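Local coordinates for protein hydrolase, HD family (PDB 3DJB) that binds magnesium through an HD-type metal site and probably acts as a metal-dependent hydrolase, its natural substrate not being established, at residues Lys3-Val14 against Phe49-Val60; Ala126-Phe136 against Ser169-Leu177. The protein carries 3 engineered substitutions. One frame throughout, in Å; residues are numbered along the deposited sequence.

Interaction 1 of 2, residues Lys3-Val14 against Phe49-Val60; sequences KQEKIEKTITFV and FIIEMAALLHDV
K3 lies across the ring of F49 at the start of two nearly parallel helices of the all-helical HD domain, the N-terminal helix 3-17 and helix 48-55, whose axes run 10.2 Å apart at 7° over these segments. The chain of 49-60 goes on to H58 and D59, the HD pair that, with H29 and D122, forms the magnesium site.

The aromatic contacts come first. K3 CG sits over the centre of the F49 ring in a CH-pi contact, 3.7 Å from the centroid. Bends at chi2 and chi4 curl the rest of the lysine over the same face, bringing NZ into an off-centre cation-pi contact; NZ also has a long, weak ion pair with E89. M53 CG of the same helix covers the opposite face, offset toward the rim, while K6 CB comes up at the ring edge.

Polar groups are present, yet no hydrogen bond joins the two segments. T10 OG1 binds W79 NE1, and its methyl CG2 rests 3.6 Å from SE of the selenomethionine M53. E52 lays its carboxylate beside the end of I7 and forms a salt bridge with R48.

Apolar packing does the remaining work. L56 spreads its two methyls: CD1 meets I7 CD1, and CD2 reaches I11 CG1 and T10 CG2, both at 3.6 Å. F13 is stacked on W79 and presents its ring edge to L57 CD2, 3.7 Å from F13 CD1. At the C-terminal end, V14 has CG2 beside its backbone N, opposite the carbonyl carbon, and this methyl meets V60 CG2 at 3.8 Å as well as L57 CD2.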
loop_
_atom_site.group_PDB
_atom_site.type_symbol
_atom_site.label_atom_id
_atom_site.label_comp_id
_atom_site.label_asym_id
_atom_site.label_seq_id
_atom_site.Cartn_x
_atom_site.Cartn_y
_atom_site.Cartn_z
ATOM N N LYS A 3 -4.751 -0.599 39.833
ATOM C CA LYS A 3 -3.861 -0.421 38.686
ATOM C C LYS A 3 -4.620 -0.150 37.391
ATOM O O LYS A 3 -4.305 0.800 36.672
ATOM C CB LYS A 3 -2.967 -1.656 38.542
ATOM C CG LYS A 3 -1.644 -1.513 39.284
ATOM C CD LYS A 3 -1.110 -2.836 39.823
ATOM C CE LYS A 3 0.337 -2.685 40.289
ATOM N NZ LYS A 3 0.564 -1.406 41.024
ATOM N N GLN A 4 -5.623 -0.980 37.108
ATOM C CA GLN A 4 -6.423 -0.827 35.908
ATOM C C GLN A 4 -6.999 0.564 35.838
ATOM O O GLN A 4 -7.201 1.103 34.756
ATOM C CB GLN A 4 -7.563 -1.845 35.876
ATOM C CG GLN A 4 -8.441 -1.803 34.611
ATOM C CD GLN A 4 -7.710 -2.272 33.360
ATOM O OE1 GLN A 4 -7.015 -3.291 33.368
ATOM N NE2 GLN A 4 -7.891 -1.541 32.268
ATOM N N GLU A 5 -7.283 1.161 36.981
ATOM C CA GLU A 5 -7.829 2.509 36.935
ATOM C C GLU A 5 -6.718 3.477 36.540
ATOM O O GLU A 5 -6.984 4.571 36.053
ATOM C CB GLU A 5 -8.442 2.901 38.289
ATOM C CG GLU A 5 -9.680 2.072 38.673
ATOM C CD GLU A 5 -10.382 2.573 39.934
ATOM O OE1 GLU A 5 -10.792 3.760 39.961
ATOM O OE2 GLU A 5 -10.538 1.776 40.888
ATOM N N LYS A 6 -5.472 3.057 36.735
ATOM C CA LYS A 6 -4.330 3.893 36.390
ATOM C C LYS A 6 -4.006 3.695 34.915
ATOM O O LYS A 6 -3.917 4.655 34.144
ATOM C CB LYS A 6 -3.140 3.528 37.283
ATOM C CG LYS A 6 -3.475 3.650 38.776
ATOM C CD LYS A 6 -2.262 3.533 39.708
ATOM C CE LYS A 6 -2.691 3.731 41.170
ATOM N NZ LYS A 6 -1.592 3.540 42.162
ATOM N N ILE A 7 -3.840 2.439 34.523
ATOM C CA ILE A 7 -3.566 2.119 33.137
ATOM C C ILE A 7 -4.691 2.775 32.335
ATOM O O ILE A 7 -4.513 3.090 31.168
ATOM C CB ILE A 7 -3.544 0.575 32.912
ATOM C CG1 ILE A 7 -3.062 0.235 31.508
ATOM C CG2 ILE A 7 -4.930 -0.003 33.054
ATOM C CD1 ILE A 7 -4.172 0.111 30.479
ATOM N N GLU A 8 -5.844 3.001 32.966
ATOM C CA GLU A 8 -6.959 3.640 32.267
ATOM C C GLU A 8 -6.788 5.149 32.150
ATOM O O GLU A 8 -6.926 5.712 31.066
ATOM C CB GLU A 8 -8.300 3.370 32.966
ATOM C CG GLU A 8 -9.041 2.132 32.480
ATOM C CD GLU A 8 -10.504 2.107 32.921
ATOM O OE1 GLU A 8 -11.178 1.067 32.709
ATOM O OE2 GLU A 8 -10.979 3.132 33.467
ATOM N N LYS A 9 -6.494 5.805 33.268
ATOM C CA LYS A 9 -6.356 7.254 33.263
ATOM C C LYS A 9 -5.130 7.694 32.482
ATOM O O LYS A 9 -5.059 8.823 31.983
ATOM C CB LYS A 9 -6.272 7.783 34.688
ATOM C CG LYS A 9 -6.818 9.188 34.812
ATOM C CD LYS A 9 -8.341 9.184 34.764
ATOM C CE LYS A 9 -8.903 10.570 34.444
ATOM N NZ LYS A 9 -8.773 10.918 32.993
ATOM N N THR A 10 -4.164 6.787 32.384
ATOM C CA THR A 10 -2.932 7.041 31.654
ATOM C C THR A 10 -3.304 7.035 30.145
ATOM O O THR A 10 -2.733 7.791 29.356
ATOM C CB THR A 10 -1.860 5.953 32.042
ATOM O OG1 THR A 10 -0.541 6.516 31.995
ATOM C CG2 THR A 10 -1.948 4.764 31.114
ATOM N N ILE A 11 -4.287 6.204 29.774
ATOM C CA ILE A 11 -4.790 6.105 28.395
ATOM C C ILE A 11 -5.390 7.443 28.035
ATOM O O ILE A 11 -5.543 7.793 26.862
ATOM C CB ILE A 11 -5.924 5.058 28.252
ATOM C CG1 ILE A 11 -5.353 3.660 28.397
ATOM C CG2 ILE A 11 -6.644 5.212 26.900
ATOM C CD1 ILE A 11 -6.394 2.574 28.312
ATOM N N THR A 12 -5.756 8.185 29.062
ATOM C CA THR A 12 -6.322 9.483 28.839
ATOM C C THR A 12 -5.172 10.462 28.799
ATOM O O THR A 12 -5.202 11.421 28.038
ATOM C CB THR A 12 -7.304 9.842 29.956
ATOM O OG1 THR A 12 -8.373 8.883 29.975
ATOM C CG2 THR A 12 -7.876 11.239 29.727
ATOM N N PHE A 13 -4.137 10.196 29.589
ATOM C CA PHE A 13 -2.972 11.083 29.627
ATOM C C PHE A 13 -2.291 11.227 28.261
ATOM O O PHE A 13 -1.894 12.332 27.866
ATOM C CB PHE A 13 -1.959 10.577 30.656
ATOM C CG PHE A 13 -0.688 11.382 30.711
ATOM C CD1 PHE A 13 0.504 10.858 30.216
ATOM C CD2 PHE A 13 -0.676 12.655 31.276
ATOM C CE1 PHE A 13 1.696 11.586 30.282
ATOM C CE2 PHE A 13 0.510 13.392 31.348
ATOM C CZ PHE A 13 1.698 12.851 30.849
ATOM N N VAL A 14 -2.159 10.114 27.547
ATOM C CA VAL A 14 -1.541 10.126 26.237
ATOM C C VAL A 14 -2.548 10.634 25.219
ATOM O O VAL A 14 -2.224 11.473 24.389
ATOM C CB VAL A 14 -1.066 8.719 25.850
ATOM C CG1 VAL A 14 -0.465 8.729 24.462
ATOM C CG2 VAL A 14 -0.054 8.233 26.860
ATOM N N PHE A 49 1.094 -4.807 34.240
ATOM C CA PHE A 49 1.085 -3.368 34.512
ATOM C C PHE A 49 2.308 -2.619 33.997
ATOM O O PHE A 49 2.178 -1.579 33.358
ATOM C CB PHE A 49 0.996 -3.104 35.994
ATOM C CG PHE A 49 0.890 -1.659 36.334
ATOM C CD1 PHE A 49 1.840 -1.052 37.148
ATOM C CD2 PHE A 49 -0.228 -0.924 35.936
ATOM C CE1 PHE A 49 1.674 0.272 37.579
ATOM C CE2 PHE A 49 -0.405 0.399 36.363
ATOM C CZ PHE A 49 0.548 1.002 37.191
ATOM N N ILE A 50 3.498 -3.124 34.295
ATOM C CA ILE A 50 4.690 -2.446 33.825
ATOM C C ILE A 50 4.654 -2.463 32.311
ATOM O O ILE A 50 4.705 -1.411 31.685
ATOM C CB ILE A 50 6.007 -3.103 34.349
ATOM C CG1 ILE A 50 6.284 -2.645 35.785
ATOM C CG2 ILE A 50 7.185 -2.667 33.502
ATOM C CD1 ILE A 50 7.461 -3.327 36.426
ATOM N N ILE A 51 4.539 -3.648 31.722
ATOM C CA ILE A 51 4.507 -3.760 30.268
ATOM C C ILE A 51 3.530 -2.743 29.667
ATOM O O ILE A 51 3.909 -1.973 28.775
ATOM C CB ILE A 51 4.117 -5.182 29.825
ATOM C CG1 ILE A 51 5.215 -6.158 30.225
ATOM C CG2 ILE A 51 3.933 -5.229 28.324
ATOM C CD1 ILE A 51 4.892 -7.611 29.939
ATOM N N GLU A 52 2.292 -2.722 30.166
ATOM C CA GLU A 52 1.284 -1.794 29.664
ATOM C C GLU A 52 1.667 -0.338 29.859
ATOM O O GLU A 52 1.693 0.439 28.906
ATOM C CB GLU A 52 -0.054 -2.035 30.344
ATOM C CG GLU A 52 -0.654 -3.355 30.044
ATOM C CD GLU A 52 -2.085 -3.433 30.508
ATOM O OE1 GLU A 52 -2.916 -2.647 30.007
ATOM O OE2 GLU A 52 -2.386 -4.276 31.378
HETATM N N MSE A 53 1.946 0.041 31.098
HETATM C CA MSE A 53 2.325 1.420 31.369
HETATM C C MSE A 53 3.488 1.845 30.481
HETATM O O MSE A 53 3.565 3.002 30.049
HETATM C CB MSE A 53 2.724 1.599 32.830
HETATM C CG MSE A 53 1.556 1.596 33.774
HETATM SE SE MSE A 53 0.288 2.973 33.301
HETATM C CE MSE A 53 1.193 4.497 34.080
ATOM N N ALA A 54 4.392 0.910 30.204
ATOM C CA ALA A 54 5.541 1.239 29.380
ATOM C C ALA A 54 5.138 1.441 27.930
ATOM O O ALA A 54 5.340 2.526 27.374
ATOM C CB ALA A 54 6.602 0.162 29.496
ATOM N N ALA A 55 4.550 0.416 27.320
ATOM C CA ALA A 55 4.136 0.495 25.922
ATOM C C ALA A 55 3.294 1.730 25.650
ATOM O O ALA A 55 3.347 2.293 24.568
ATOM C CB ALA A 55 3.352 -0.740 25.561
ATOM N N LEU A 56 2.528 2.144 26.653
ATOM C CA LEU A 56 1.642 3.291 26.556
ATOM C C LEU A 56 2.312 4.652 26.659
ATOM O O LEU A 56 1.680 5.661 26.355
ATOM C CB LEU A 56 0.581 3.201 27.647
ATOM C CG LEU A 56 -0.852 2.781 27.304
ATOM C CD1 LEU A 56 -1.245 1.524 28.080
ATOM C CD2 LEU A 56 -1.792 3.933 27.660
ATOM N N LEU A 57 3.575 4.703 27.079
ATOM C CA LEU A 57 4.245 5.995 27.226
ATOM C C LEU A 57 5.604 6.128 26.523
ATOM O O LEU A 57 6.265 7.173 26.653
ATOM C CB LEU A 57 4.380 6.330 28.725
ATOM C CG LEU A 57 3.100 6.560 29.562
ATOM C CD1 LEU A 57 3.435 6.586 31.044
ATOM C CD2 LEU A 57 2.434 7.862 29.154
ATOM N N HIS A 58 6.013 5.093 25.779
ATOM C CA HIS A 58 7.297 5.106 25.051
ATOM C C HIS A 58 7.324 6.217 24.016
ATOM O O HIS A 58 8.370 6.786 23.700
ATOM C CB HIS A 58 7.566 3.736 24.364
ATOM C CG HIS A 58 6.667 3.419 23.195
ATOM N ND1 HIS A 58 5.287 3.432 23.273
ATOM C CD2 HIS A 58 6.959 3.012 21.932
ATOM C CE1 HIS A 58 4.772 3.048 22.116
ATOM N NE2 HIS A 58 5.765 2.786 21.286
ATOM N N ASP A 59 6.140 6.527 23.513
ATOM C CA ASP A 59 5.976 7.544 22.510
ATOM C C ASP A 59 5.915 8.959 23.058
ATOM O O ASP A 59 6.258 9.907 22.359
ATOM C CB ASP A 59 4.724 7.240 21.694
ATOM C CG ASP A 59 5.025 6.429 20.451
ATOM O OD1 ASP A 59 5.848 5.496 20.517
ATOM O OD2 ASP A 59 4.428 6.725 19.400
ATOM N N VAL A 60 5.494 9.110 24.307
ATOM C CA VAL A 60 5.376 10.433 24.903
ATOM C C VAL A 60 6.717 11.054 25.257
ATOM O O VAL A 60 6.819 12.261 25.496
ATOM C CB VAL A 60 4.472 10.374 26.131
ATOM C CG1 VAL A 60 4.385 11.730 26.800
ATOM C CG2 VAL A 60 3.096 9.933 25.691
#

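Interaction 2 of 2, residues Ala126-Phe136 against Ser169-Leu177; sequences ALGAIGIARTF and SLNHFYEKL
T135 and F173 meet because each first torsion turns a group toward the interface between helix 129-142 and helix 171-176. In T135, OG1 stands beside the backbone N, opposite the carbonyl carbon, and CG2 is anti to that N, which turns the methyl to F173 and H172; in F173 the ring leaves beside its own backbone N (chi1 -68°) and reaches back to the first helix. The two short segments cross at 118°, with axes 10.6 Å apart.

T135 CG2 lies over one face of the F173 ring and makes an off-centre CH-pi contact with H172, 4.3 Å from that ring's centroid. Its hydroxyl gives a hydrogen bond to G131 O one turn earlier, at 2.5 Å, from above the carbonyl plane, while OG1 also rests 3.4 Å from F173 CE2. The edge of F173 faces I132 CA and is directed at the face of F136 in an offset edge-to-face pair, centroids 5.6 Å apart and planes at 63°. S169 CB touches F136 CD1, and L170 CD1 approaches the edge of the F136 ring near CZ.

Toward the start of 126-136, L177 packs on A126 CB. L177 CD2 also lies 3.9 Å from L127 CD2. Helix 187-211 backs this packing through M200, which touches both F173 and L177. Beyond F136 lies the dimer interface, where A133 of the second subunit packs on it.

No hydrogen bond crosses between the segments. S169 OG binds L145 O and the T135 hydroxyl is spent within its own helix, so what joins these buried surfaces is aromatic and aliphatic packing.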
loop_
_atom_site.group_PDB
_atom_site.type_symbol
_atom_site.label_atom_id
_atom_site.label_comp_id
_atom_site.label_asym_id
_atom_site.label_seq_id
_atom_site.Cartn_x
_atom_site.Cartn_y
_atom_site.Cartn_z
ATOM N N ALA A 126 5.307 -2.870 12.288
ATOM C CA ALA A 126 5.985 -2.253 11.159
ATOM C C ALA A 126 5.810 -3.190 9.995
ATOM O O ALA A 126 5.850 -2.791 8.838
ATOM C CB ALA A 126 7.454 -2.078 11.467
ATOM N N LEU A 127 5.606 -4.455 10.334
ATOM C CA LEU A 127 5.420 -5.500 9.352
ATOM C C LEU A 127 3.939 -5.819 9.150
ATOM O O LEU A 127 3.090 -5.478 9.985
ATOM C CB LEU A 127 6.158 -6.765 9.802
ATOM C CG LEU A 127 7.385 -6.613 10.701
ATOM C CD1 LEU A 127 7.947 -7.983 11.111
ATOM C CD2 LEU A 127 8.413 -5.826 9.963
ATOM N N GLY A 128 3.651 -6.492 8.033
ATOM C CA GLY A 128 2.295 -6.884 7.694
ATOM C C GLY A 128 1.571 -5.871 6.821
ATOM O O GLY A 128 2.105 -4.804 6.498
ATOM N N ALA A 129 0.341 -6.211 6.446
ATOM C CA ALA A 129 -0.479 -5.346 5.610
ATOM C C ALA A 129 -0.234 -3.857 5.901
ATOM O O ALA A 129 0.146 -3.097 4.999
ATOM C CB ALA A 129 -1.947 -5.686 5.807
ATOM N N ILE A 130 -0.449 -3.457 7.157
ATOM C CA ILE A 130 -0.268 -2.068 7.613
ATOM C C ILE A 130 1.078 -1.502 7.117
ATOM O O ILE A 130 1.161 -0.365 6.623
ATOM C CB ILE A 130 -0.302 -1.974 9.195
ATOM C CG1 ILE A 130 -1.373 -2.906 9.769
ATOM C CG2 ILE A 130 -0.598 -0.531 9.647
ATOM C CD1 ILE A 130 -2.796 -2.552 9.355
ATOM N N GLY A 131 2.129 -2.310 7.279
ATOM C CA GLY A 131 3.462 -1.913 6.867
ATOM C C GLY A 131 3.429 -1.593 5.394
ATOM O O GLY A 131 3.742 -0.478 4.985
ATOM N N ILE A 132 3.052 -2.585 4.598
ATOM C CA ILE A 132 2.934 -2.408 3.167
ATOM C C ILE A 132 2.291 -1.048 2.942
ATOM O O ILE A 132 2.877 -0.175 2.309
ATOM C CB ILE A 132 2.045 -3.526 2.571
ATOM C CG1 ILE A 132 2.771 -4.887 2.720
ATOM C CG2 ILE A 132 1.705 -3.206 1.126
ATOM C CD1 ILE A 132 1.880 -6.164 2.705
ATOM N N ALA A 133 1.101 -0.853 3.495
ATOM C CA ALA A 133 0.419 0.419 3.321
ATOM C C ALA A 133 1.255 1.548 3.845
ATOM O O ALA A 133 1.565 2.476 3.115
ATOM C CB ALA A 133 -0.930 0.419 4.015
ATOM N N ARG A 134 1.643 1.490 5.107
ATOM C CA ARG A 134 2.425 2.597 5.624
ATOM C C ARG A 134 3.495 2.997 4.628
ATOM O O ARG A 134 3.758 4.176 4.431
ATOM C CB ARG A 134 3.078 2.234 6.940
ATOM C CG ARG A 134 3.621 3.426 7.679
ATOM C CD ARG A 134 4.037 2.962 9.054
ATOM N NE ARG A 134 2.908 2.306 9.718
ATOM C CZ ARG A 134 2.961 1.118 10.324
ATOM N NH1 ARG A 134 4.095 0.421 10.367
ATOM N NH2 ARG A 134 1.871 0.623 10.894
ATOM N N THR A 135 4.076 2.005 3.967
ATOM C CA THR A 135 5.137 2.264 3.007
ATOM C C THR A 135 4.702 3.051 1.765
ATOM O O THR A 135 5.080 4.211 1.602
ATOM C CB THR A 135 5.835 0.952 2.582
ATOM O OG1 THR A 135 5.828 0.029 3.679
ATOM C CG2 THR A 135 7.287 1.235 2.229
ATOM N N PHE A 136 3.930 2.439 0.883
ATOM C CA PHE A 136 3.490 3.153 -0.305
ATOM C C PHE A 136 2.907 4.505 0.062
ATOM O O PHE A 136 3.038 5.480 -0.694
ATOM C CB PHE A 136 2.475 2.314 -1.035
ATOM C CG PHE A 136 3.027 1.017 -1.486
ATOM C CD1 PHE A 136 4.004 0.985 -2.463
ATOM C CD2 PHE A 136 2.577 -0.174 -0.949
ATOM C CE1 PHE A 136 4.514 -0.212 -2.912
ATOM C CE2 PHE A 136 3.087 -1.379 -1.398
ATOM C CZ PHE A 136 4.053 -1.398 -2.375
ATOM N N SER A 169 9.297 2.891 -3.261
ATOM C CA SER A 169 8.676 2.347 -2.060
ATOM C C SER A 169 8.823 0.853 -1.887
ATOM O O SER A 169 8.971 0.380 -0.772
ATOM C CB SER A 169 7.187 2.684 -2.032
ATOM O OG SER A 169 6.971 4.080 -2.139
ATOM N N LEU A 170 8.769 0.102 -2.976
ATOM C CA LEU A 170 8.873 -1.345 -2.865
ATOM C C LEU A 170 10.218 -1.787 -2.334
ATOM O O LEU A 170 10.311 -2.786 -1.618
ATOM C CB LEU A 170 8.638 -2.026 -4.208
ATOM C CG LEU A 170 8.517 -3.541 -4.088
ATOM C CD1 LEU A 170 7.068 -3.901 -4.013
ATOM C CD2 LEU A 170 9.148 -4.208 -5.279
ATOM N N ASN A 171 11.266 -1.054 -2.680
ATOM C CA ASN A 171 12.600 -1.419 -2.221
ATOM C C ASN A 171 12.719 -1.337 -0.701
ATOM O O ASN A 171 13.340 -2.198 -0.074
ATOM C CB ASN A 171 13.650 -0.535 -2.903
ATOM C CG ASN A 171 13.888 -0.929 -4.360
ATOM O OD1 ASN A 171 14.344 -0.121 -5.167
ATOM N ND2 ASN A 171 13.591 -2.187 -4.695
ATOM N N HIS A 172 12.111 -0.313 -0.111
ATOM C CA HIS A 172 12.149 -0.130 1.339
ATOM C C HIS A 172 11.879 -1.455 2.066
ATOM O O HIS A 172 12.380 -1.680 3.169
ATOM C CB HIS A 172 11.117 0.934 1.762
ATOM C CG HIS A 172 11.075 1.209 3.239
ATOM N ND1 HIS A 172 10.760 0.244 4.174
ATOM C CD2 HIS A 172 11.275 2.352 3.940
ATOM C CE1 HIS A 172 10.764 0.779 5.381
ATOM N NE2 HIS A 172 11.073 2.059 5.267
ATOM N N PHE A 173 11.105 -2.342 1.451
ATOM C CA PHE A 173 10.812 -3.604 2.102
ATOM C C PHE A 173 12.086 -4.379 2.389
ATOM O O PHE A 173 12.420 -4.631 3.553
ATOM C CB PHE A 173 9.840 -4.421 1.253
ATOM C CG PHE A 173 8.465 -3.814 1.172
ATOM C CD1 PHE A 173 7.962 -3.360 -0.036
ATOM C CD2 PHE A 173 7.700 -3.632 2.325
ATOM C CE1 PHE A 173 6.727 -2.743 -0.094
ATOM C CE2 PHE A 173 6.462 -3.014 2.270
ATOM C CZ PHE A 173 5.980 -2.565 1.062
ATOM N N TYR A 174 12.807 -4.749 1.334
ATOM C CA TYR A 174 14.059 -5.486 1.490
ATOM C C TYR A 174 15.036 -4.642 2.287
ATOM O O TYR A 174 15.765 -5.158 3.138
ATOM C CB TYR A 174 14.674 -5.785 0.129
ATOM C CG TYR A 174 13.792 -6.613 -0.752
ATOM C CD1 TYR A 174 13.326 -7.859 -0.331
ATOM C CD2 TYR A 174 13.409 -6.151 -2.013
ATOM C CE1 TYR A 174 12.499 -8.621 -1.145
ATOM C CE2 TYR A 174 12.584 -6.904 -2.835
ATOM C CZ TYR A 174 12.133 -8.134 -2.395
ATOM O OH TYR A 174 11.312 -8.865 -3.215
ATOM N N GLU A 175 15.030 -3.340 2.004
ATOM C CA GLU A 175 15.909 -2.384 2.662
ATOM C C GLU A 175 15.974 -2.543 4.174
ATOM O O GLU A 175 16.997 -2.956 4.719
ATOM C CB GLU A 175 15.473 -0.954 2.330
ATOM C CG GLU A 175 16.592 -0.077 1.792
ATOM C CD GLU A 175 17.043 -0.512 0.407
ATOM O OE1 GLU A 175 16.392 -0.121 -0.593
ATOM O OE2 GLU A 175 18.045 -1.256 0.319
ATOM N N LYS A 176 14.881 -2.217 4.854
ATOM C CA LYS A 176 14.870 -2.297 6.303
ATOM C C LYS A 176 13.535 -2.731 6.888
ATOM O O LYS A 176 13.046 -2.109 7.825
ATOM C CB LYS A 176 15.282 -0.935 6.899
ATOM C CG LYS A 176 16.694 -0.451 6.487
ATOM C CD LYS A 176 17.114 0.847 7.194
ATOM C CE LYS A 176 16.246 2.037 6.801
ATOM N NZ LYS A 176 16.542 3.260 7.613
ATOM N N LEU A 177 12.946 -3.796 6.346
ATOM C CA LEU A 177 11.667 -4.290 6.859
ATOM C C LEU A 177 11.608 -5.811 6.945
ATOM O O LEU A 177 11.272 -6.361 7.990
ATOM C CB LEU A 177 10.495 -3.778 6.004
ATOM C CG LEU A 177 9.769 -2.501 6.443
ATOM C CD1 LEU A 177 8.500 -2.287 5.625
ATOM C CD2 LEU A 177 9.410 -2.633 7.899
#

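From the N terminus, interaction 1 comes first: helix 3-17 pairs with 49-60, closing a loop of 34 residues that includes helix 27-41 and its metal ligand H29. The chain then passes through helices 73-82, 87-96 and 113-123, the last supplying D122, before interaction 2 opens. There 126-136 meets 169-177 across a 32-residue excursion, partly unmodelled. The two loops follow in series, neither nesting nor crossing. The centres of interaction 1 and interaction 2 lie about 28 Å apart, on opposite sides of the chain's centre, and the two do not touch. Interaction 1 ties the N-terminal helix to the HD motif; interaction 2 joins helix 129-142 to 171-176 near the second subunit.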